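Local coordinates for protein NAD-dependent epimerase/dehydratase (Methylobacillus flagellatus KT, PDB 3GPI) that is of unknown function but probably binds a nicotinamide dinucleotide in a Rossmann-type fold, like epimerases and dehydratases, at residues A[114-119]-A[176-181]; A[121-126]-A[251-256]; A[217-222]-A[241-246]. One frame throughout, in Å; residues are numbered along the deposited sequence.

Contact 1. Residues A[114-119]-A[176-181]; sequences GQEVEE and PARNAW
Glu116 and Glu118 reach out to Arg178 and Trp181 in a polar surface contact between two loops, one running from strand 103-109 to strand 120-121, the other leading into strand 181-186. Glu116 and Arg178 approach from opposite directions and form a salt bridge. NH2 of Arg178 points almost straight at OE1 of Glu116, 3.1 Å away on its syn side, and makes a weak, strongly bent bond to OE2 of the same carboxylate at 2.7 Å. The carboxylate is turned 73° from the guanidinium plane, so the pair is not the coplanar, two-pronged kind; one nitrogen serves both oxygens. OE2 also accepts from the backbone N of Asn246, which fixes the carboxylate from a second direction. Glu118 bends at CG (chi2 -63°), bringing its carboxylate to the edge of the indole, where NE1 of Trp181 donates to OE1 of Glu118 at 2.8 Å, nearly straight (169°) and within the ring plane. OE2 of Glu118 adds a weak bond to Gly245 N. Direct bonds between the loops all come from side chains, while Gly245 and Asn246 run between them, backbone-bonded to Trp181 and Val117, consistent with the smaller lobe that epimerase/dehydratase-type proteins build beside the Rossmann sheet.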
# COMPACT_ATOMS: atom_id res chain seq x y z
N GLY A 114 16.38 -0.26 1.61
CA GLY A 114 17.19 -0.46 0.41
C GLY A 114 18.26 -1.52 0.65
O GLY A 114 18.91 -1.95 -0.32
N GLN A 115 18.50 -1.92 1.89
CA GLN A 115 19.50 -2.95 2.18
C GLN A 115 19.07 -4.27 1.55
O GLN A 115 17.88 -4.59 1.51
CB GLN A 115 19.73 -3.14 3.67
CG GLN A 115 18.47 -3.46 4.50
CD GLN A 115 17.93 -2.22 5.18
OE1 GLN A 115 17.43 -1.27 4.54
NE2 GLN A 115 18.00 -2.22 6.50
N GLU A 116 20.02 -4.98 0.95
CA GLU A 116 19.77 -6.29 0.39
C GLU A 116 20.38 -7.31 1.32
O GLU A 116 21.61 -7.34 1.54
CB GLU A 116 20.36 -6.39 -1.02
CG GLU A 116 19.80 -5.38 -1.95
CD GLU A 116 19.92 -5.79 -3.39
OE1 GLU A 116 20.66 -5.10 -4.12
OE2 GLU A 116 19.30 -6.79 -3.81
N VAL A 117 19.53 -8.11 1.93
CA VAL A 117 19.97 -9.05 2.94
C VAL A 117 19.18 -10.32 2.82
O VAL A 117 17.97 -10.30 2.53
CB VAL A 117 19.84 -8.49 4.38
CG1 VAL A 117 20.89 -7.45 4.66
CG2 VAL A 117 18.45 -7.90 4.62
N GLU A 118 19.85 -11.44 3.09
CA GLU A 118 19.18 -12.73 3.11
C GLU A 118 18.69 -12.99 4.53
O GLU A 118 19.08 -13.96 5.20
CB GLU A 118 20.15 -13.83 2.64
CG GLU A 118 20.53 -13.72 1.16
CD GLU A 118 19.33 -13.90 0.24
OE1 GLU A 118 18.60 -14.91 0.39
OE2 GLU A 118 19.11 -13.02 -0.61
N GLU A 119 17.81 -12.10 4.96
CA GLU A 119 17.34 -12.04 6.33
C GLU A 119 15.91 -11.52 6.28
O GLU A 119 15.46 -10.94 5.26
CB GLU A 119 18.15 -11.02 7.14
CG GLU A 119 19.62 -11.38 7.41
CD GLU A 119 20.28 -10.40 8.38
OE1 GLU A 119 20.12 -9.16 8.21
OE2 GLU A 119 20.96 -10.88 9.32
N PRO A 176 13.57 -12.01 -15.28
CA PRO A 176 14.82 -11.30 -14.89
C PRO A 176 15.97 -12.28 -14.67
O PRO A 176 15.74 -13.45 -14.34
CB PRO A 176 14.44 -10.61 -13.58
CG PRO A 176 13.31 -11.48 -13.02
CD PRO A 176 12.53 -11.91 -14.23
N ALA A 177 17.21 -11.85 -14.89
CA ALA A 177 18.35 -12.72 -14.66
C ALA A 177 18.52 -13.03 -13.17
O ALA A 177 18.85 -14.14 -12.81
CB ALA A 177 19.63 -12.07 -15.23
N ARG A 178 18.31 -12.03 -12.34
CA ARG A 178 18.53 -12.16 -10.90
C ARG A 178 17.27 -12.69 -10.24
O ARG A 178 16.18 -12.18 -10.50
CB ARG A 178 18.86 -10.81 -10.32
CG ARG A 178 19.45 -10.92 -8.96
CD ARG A 178 18.86 -9.88 -8.11
NE ARG A 178 19.88 -9.23 -7.32
CZ ARG A 178 19.70 -8.10 -6.64
NH1 ARG A 178 18.52 -7.48 -6.62
NH2 ARG A 178 20.72 -7.61 -5.96
N ASN A 179 17.44 -13.67 -9.36
CA ASN A 179 16.31 -14.31 -8.66
C ASN A 179 16.16 -13.78 -7.24
O ASN A 179 16.50 -14.45 -6.28
CB ASN A 179 16.53 -15.83 -8.70
CG ASN A 179 15.36 -16.60 -8.19
OD1 ASN A 179 14.25 -16.05 -8.12
ND2 ASN A 179 15.56 -17.85 -7.84
N ALA A 180 15.64 -12.56 -7.14
CA ALA A 180 15.55 -11.83 -5.87
C ALA A 180 14.28 -12.17 -5.11
O ALA A 180 13.27 -12.55 -5.69
CB ALA A 180 15.61 -10.36 -6.16
N TRP A 181 14.32 -12.02 -3.79
CA TRP A 181 13.11 -12.10 -2.97
C TRP A 181 12.07 -11.07 -3.37
O TRP A 181 12.38 -9.93 -3.73
CB TRP A 181 13.47 -11.89 -1.51
CG TRP A 181 14.23 -13.05 -0.97
CD1 TRP A 181 15.60 -13.14 -0.82
CD2 TRP A 181 13.69 -14.30 -0.56
NE1 TRP A 181 15.93 -14.37 -0.31
CE2 TRP A 181 14.78 -15.11 -0.13
CE3 TRP A 181 12.38 -14.81 -0.46
CZ2 TRP A 181 14.61 -16.41 0.35
CZ3 TRP A 181 12.21 -16.11 0.04
CH2 TRP A 181 13.31 -16.89 0.44

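Contact 2. Residues A[121-126]-A[251-256]; sequences LDEDTP and NARLLA
Glu123 and Asp124, at the two central positions of a type I beta turn, form a salt-bridge network with Arg253 in the first turn of helix 252-256. Arg253 is extended from CG to NE and runs antiparallel to the Glu123 side chain, its CD 3.4 Å from OE1 of Glu123. Its NH1 donates to that OE1 at 3.1 Å, coming from above the carboxylate plane. The guanidinium end takes a single oxygen of Asp124 with both terminal nitrogens: OD1 lies 3.1 Å from NH2 and 3.2 Å from NH1 of Arg253, with the carboxylate turned 83° from the guanidinium. Glu123 folds back at CG (chi2 82°), which carries its carboxylate alongside the CB-CD stem of Arg253 and up to the helix start. There one water links OE1 of Glu123 to Arg253 N, and another links OE2 to Leu254 N, so the carboxylate serves backbone N-H groups of the first turn through solvent, while Asn251 at the N-cap makes no side-chain capping bond. OE2 also accepts from Ile211 N of strand 209-212, pinning this buried acid to the main sheet. The helix dipole would probably favour the negative charge here. Asp124 N to Asp122 OD1, at 2.9 Å, closes an Asx turn within the type I turn, whose acids thus meet the N-terminal turn of a short helix.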
# COMPACT_ATOMS: atom_id res chain seq x y z
N LEU A 121 13.45 -8.78 7.76
CA LEU A 121 13.44 -7.45 8.36
C LEU A 121 12.05 -7.15 8.90
O LEU A 121 11.06 -7.62 8.34
CB LEU A 121 13.77 -6.37 7.33
CG LEU A 121 15.05 -6.60 6.53
CD1 LEU A 121 15.35 -5.41 5.65
CD2 LEU A 121 16.18 -6.96 7.47
N ASP A 122 12.00 -6.35 9.94
CA ASP A 122 10.74 -5.88 10.46
C ASP A 122 10.80 -4.41 10.86
O ASP A 122 11.71 -3.69 10.47
CB ASP A 122 10.23 -6.79 11.56
CG ASP A 122 11.08 -6.75 12.79
OD1 ASP A 122 11.88 -5.78 12.98
OD2 ASP A 122 10.92 -7.71 13.59
N GLU A 123 9.78 -3.91 11.57
CA GLU A 123 9.71 -2.49 11.89
C GLU A 123 10.85 -2.02 12.78
O GLU A 123 11.14 -0.81 12.82
CB GLU A 123 8.36 -2.14 12.56
CG GLU A 123 7.08 -2.45 11.73
CD GLU A 123 6.63 -3.93 11.79
OE1 GLU A 123 7.28 -4.81 12.42
OE2 GLU A 123 5.60 -4.27 11.17
N ASP A 124 11.48 -2.96 13.48
CA ASP A 124 12.61 -2.61 14.35
C ASP A 124 13.90 -2.38 13.58
O ASP A 124 14.84 -1.78 14.09
CB ASP A 124 12.86 -3.70 15.39
CG ASP A 124 11.68 -3.92 16.33
OD1 ASP A 124 10.82 -3.04 16.50
OD2 ASP A 124 11.67 -5.01 16.94
N THR A 125 13.95 -2.86 12.35
CA THR A 125 15.14 -2.73 11.50
C THR A 125 15.23 -1.31 10.92
O THR A 125 14.30 -0.86 10.22
CB THR A 125 15.03 -3.69 10.27
OG1 THR A 125 14.70 -5.01 10.72
CG2 THR A 125 16.37 -3.68 9.48
N PRO A 126 16.33 -0.57 11.16
CA PRO A 126 16.37 0.75 10.55
C PRO A 126 16.48 0.65 9.02
O PRO A 126 17.34 -0.06 8.53
CB PRO A 126 17.65 1.40 11.14
CG PRO A 126 17.98 0.57 12.34
CD PRO A 126 17.49 -0.81 12.06
N ASN A 251 5.65 -9.81 8.55
CA ASN A 251 4.40 -9.18 8.96
C ASN A 251 3.95 -9.55 10.36
O ASN A 251 2.76 -9.51 10.66
CB ASN A 251 3.30 -9.53 7.95
CG ASN A 251 2.88 -11.01 7.96
OD1 ASN A 251 3.43 -11.85 8.68
ND2 ASN A 251 1.87 -11.31 7.16
N ALA A 252 4.90 -9.86 11.24
CA ALA A 252 4.56 -10.27 12.59
C ALA A 252 3.66 -9.26 13.32
O ALA A 252 2.72 -9.67 14.02
CB ALA A 252 5.87 -10.48 13.41
N ARG A 253 4.00 -7.99 13.23
CA ARG A 253 3.20 -6.94 13.91
C ARG A 253 1.78 -6.86 13.33
O ARG A 253 0.79 -6.80 14.06
CB ARG A 253 3.90 -5.58 13.86
CG ARG A 253 4.95 -5.30 14.97
CD ARG A 253 5.23 -3.81 14.99
NE ARG A 253 5.98 -3.39 16.17
CZ ARG A 253 7.30 -3.52 16.29
NH1 ARG A 253 8.04 -4.07 15.32
NH2 ARG A 253 7.88 -3.10 17.40
N LEU A 254 1.63 -6.94 12.01
CA LEU A 254 0.30 -6.94 11.42
C LEU A 254 -0.50 -8.14 11.93
O LEU A 254 -1.67 -7.99 12.32
CB LEU A 254 0.46 -6.95 9.87
CG LEU A 254 -0.81 -7.11 9.04
CD1 LEU A 254 -0.61 -6.51 7.64
CD2 LEU A 254 -1.14 -8.61 8.94
N LEU A 255 0.10 -9.32 12.00
CA LEU A 255 -0.61 -10.49 12.51
C LEU A 255 -0.98 -10.28 14.00
O LEU A 255 -2.10 -10.64 14.39
CB LEU A 255 0.21 -11.77 12.34
CG LEU A 255 0.40 -12.20 10.87
CD1 LEU A 255 1.21 -13.44 10.78
CD2 LEU A 255 -0.95 -12.43 10.20
N ALA A 256 -0.07 -9.69 14.77
CA ALA A 256 -0.32 -9.47 16.22
C ALA A 256 -1.41 -8.45 16.49
O ALA A 256 -1.97 -8.41 17.60
CB ALA A 256 0.99 -9.09 16.93
O HOH W 1 3.88 -6.21 10.27
O HOH W 2 6.52 -7.29 11.77

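Contact 3. Residues A[217-222]-A[241-246]; sequences PLPVHD and PPVQGN. With EDO (1,2-ethanediol), chain C.
Pro241 begins the run by setting the CD-CG edge of its ring on one face of His221, an imidazole near the start of helix 220-230. CD of Pro241 stands 3.6 Å from the ring centroid, only 13° off the normal: a CH-pi contact centred on the ring. CG of the same proline lies over the same face, toward the CE1-NE2 end, 3.8 Å from NE2 of His221, while NE2 itself donates to the carbonyl O of Pro176. With an alanine in place of this histidine, Pro241 is likely to lose the flat surface its CD rests on and the Pro176 carbonyl its donor. Next comes Val243, which straddles Pro219: CG1 and CG2 of Val243 both lie 3.6 Å from CG of Pro219. Pro219 closes the short strand 218-219, antiparallel to strand 181-186, and is the N-cap residue of helix 220-230, so the valine packs on a strand-to-helix junction at the edge of the mixed sheet. Further on, Asn246 reaches a bound 1,2-ethanediol: its amide ND2 donates to O2 of the diol at 3.0 Å, and it also donates to Trp181 O.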
# COMPACT_ATOMS: atom_id res chain seq x y z
N PRO A 217 7.04 -14.27 1.49
CA PRO A 217 7.95 -13.78 0.45
C PRO A 217 8.47 -14.99 -0.33
O PRO A 217 8.61 -16.09 0.19
CB PRO A 217 9.09 -13.13 1.25
CG PRO A 217 8.82 -13.34 2.69
CD PRO A 217 7.58 -14.14 2.85
N LEU A 218 8.80 -14.77 -1.59
CA LEU A 218 9.42 -15.86 -2.35
C LEU A 218 10.30 -15.29 -3.43
O LEU A 218 10.14 -14.14 -3.85
CB LEU A 218 8.41 -16.89 -2.94
CG LEU A 218 7.58 -16.45 -4.15
CD1 LEU A 218 6.66 -17.63 -4.62
CD2 LEU A 218 6.70 -15.26 -3.81
N PRO A 219 11.26 -16.09 -3.88
CA PRO A 219 12.10 -15.64 -4.98
C PRO A 219 11.25 -15.45 -6.24
O PRO A 219 10.32 -16.25 -6.48
CB PRO A 219 13.07 -16.82 -5.18
CG PRO A 219 13.12 -17.51 -3.86
CD PRO A 219 11.66 -17.41 -3.39
N VAL A 220 11.58 -14.44 -7.03
CA VAL A 220 10.74 -14.06 -8.17
C VAL A 220 10.57 -15.24 -9.16
O VAL A 220 9.52 -15.42 -9.73
CB VAL A 220 11.24 -12.76 -8.86
CG1 VAL A 220 12.60 -12.96 -9.58
CG2 VAL A 220 10.20 -12.17 -9.78
N HIS A 221 11.61 -16.04 -9.34
CA HIS A 221 11.47 -17.17 -10.25
C HIS A 221 10.52 -18.23 -9.76
O HIS A 221 9.88 -18.88 -10.56
CB HIS A 221 12.86 -17.80 -10.59
CG HIS A 221 13.60 -17.03 -11.65
ND1 HIS A 221 13.71 -17.50 -12.94
CD2 HIS A 221 14.23 -15.83 -11.61
CE1 HIS A 221 14.38 -16.61 -13.65
NE2 HIS A 221 14.72 -15.60 -12.88
N ASP A 222 10.41 -18.40 -8.45
CA ASP A 222 9.43 -19.35 -7.96
C ASP A 222 8.01 -18.85 -8.22
O ASP A 222 7.13 -19.63 -8.56
CB ASP A 222 9.60 -19.60 -6.46
CG ASP A 222 10.83 -20.44 -6.13
OD1 ASP A 222 11.48 -20.99 -7.05
OD2 ASP A 222 11.11 -20.52 -4.93
N PRO A 241 17.67 -19.78 -11.01
CA PRO A 241 18.93 -19.14 -10.67
C PRO A 241 19.08 -19.11 -9.14
O PRO A 241 18.09 -19.19 -8.42
CB PRO A 241 18.78 -17.74 -11.26
CG PRO A 241 17.68 -17.86 -12.27
CD PRO A 241 16.75 -18.87 -11.71
N PRO A 242 20.30 -19.06 -8.61
CA PRO A 242 20.49 -18.92 -7.18
C PRO A 242 19.65 -17.76 -6.59
O PRO A 242 19.51 -16.67 -7.21
CB PRO A 242 22.03 -18.62 -7.05
CG PRO A 242 22.46 -18.25 -8.39
CD PRO A 242 21.59 -19.01 -9.34
N VAL A 243 19.08 -18.02 -5.43
CA VAL A 243 18.22 -17.05 -4.76
C VAL A 243 19.11 -15.99 -4.13
O VAL A 243 19.93 -16.31 -3.24
CB VAL A 243 17.36 -17.73 -3.69
CG1 VAL A 243 16.54 -16.68 -2.91
CG2 VAL A 243 16.45 -18.77 -4.34
N GLN A 244 18.96 -14.75 -4.58
CA GLN A 244 19.79 -13.67 -4.10
C GLN A 244 19.20 -12.32 -4.49
O GLN A 244 18.82 -12.10 -5.63
CB GLN A 244 21.23 -13.83 -4.65
CG GLN A 244 22.21 -12.89 -4.00
CD GLN A 244 22.36 -11.61 -4.76
OE1 GLN A 244 22.49 -11.62 -5.99
NE2 GLN A 244 22.34 -10.48 -4.04
N GLY A 245 19.08 -11.42 -3.51
CA GLY A 245 18.64 -10.07 -3.79
C GLY A 245 17.40 -9.63 -3.02
O GLY A 245 16.58 -10.45 -2.59
N ASN A 246 17.31 -8.32 -2.82
CA ASN A 246 16.22 -7.70 -2.08
C ASN A 246 16.22 -8.22 -0.63
O ASN A 246 17.30 -8.38 -0.07
CB ASN A 246 14.87 -7.90 -2.78
CG ASN A 246 13.83 -6.90 -2.31
OD1 ASN A 246 14.13 -5.75 -1.95
ND2 ASN A 246 12.59 -7.33 -2.28
C1 EDO C . 9.75 -7.20 -3.07
O1 EDO C . 8.82 -7.38 -4.10
C2 EDO C . 9.26 -6.17 -2.10
O2 EDO C . 10.24 -5.74 -1.21

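Contacts 1 and 3 form one patch, their centres about 6 Å apart, because residues 176-181 lie between 217-222 and 241-246, backbone-bonded to the first through Ala180 and Val220 and to the second through Asn179 with Gln244 and Trp181 with Gly245. Side chains add Glu116 OE2 to Asn246 N at 2.7 Å and Pro176 O to His221 NE2 at 2.8 Å. Contact 2 is centred about 19 Å from contact 1, yet Gln115 NE2 reaches Pro126 O at 3.0 Å, a probable hydrogen bond. Between contacts 2 and 3 the nearest atoms are about 7 Å apart. The ethanediol, probably from the crystallisation liquor, joins Asn246 to Asn183 O, just beyond contact 1, and marks no known site.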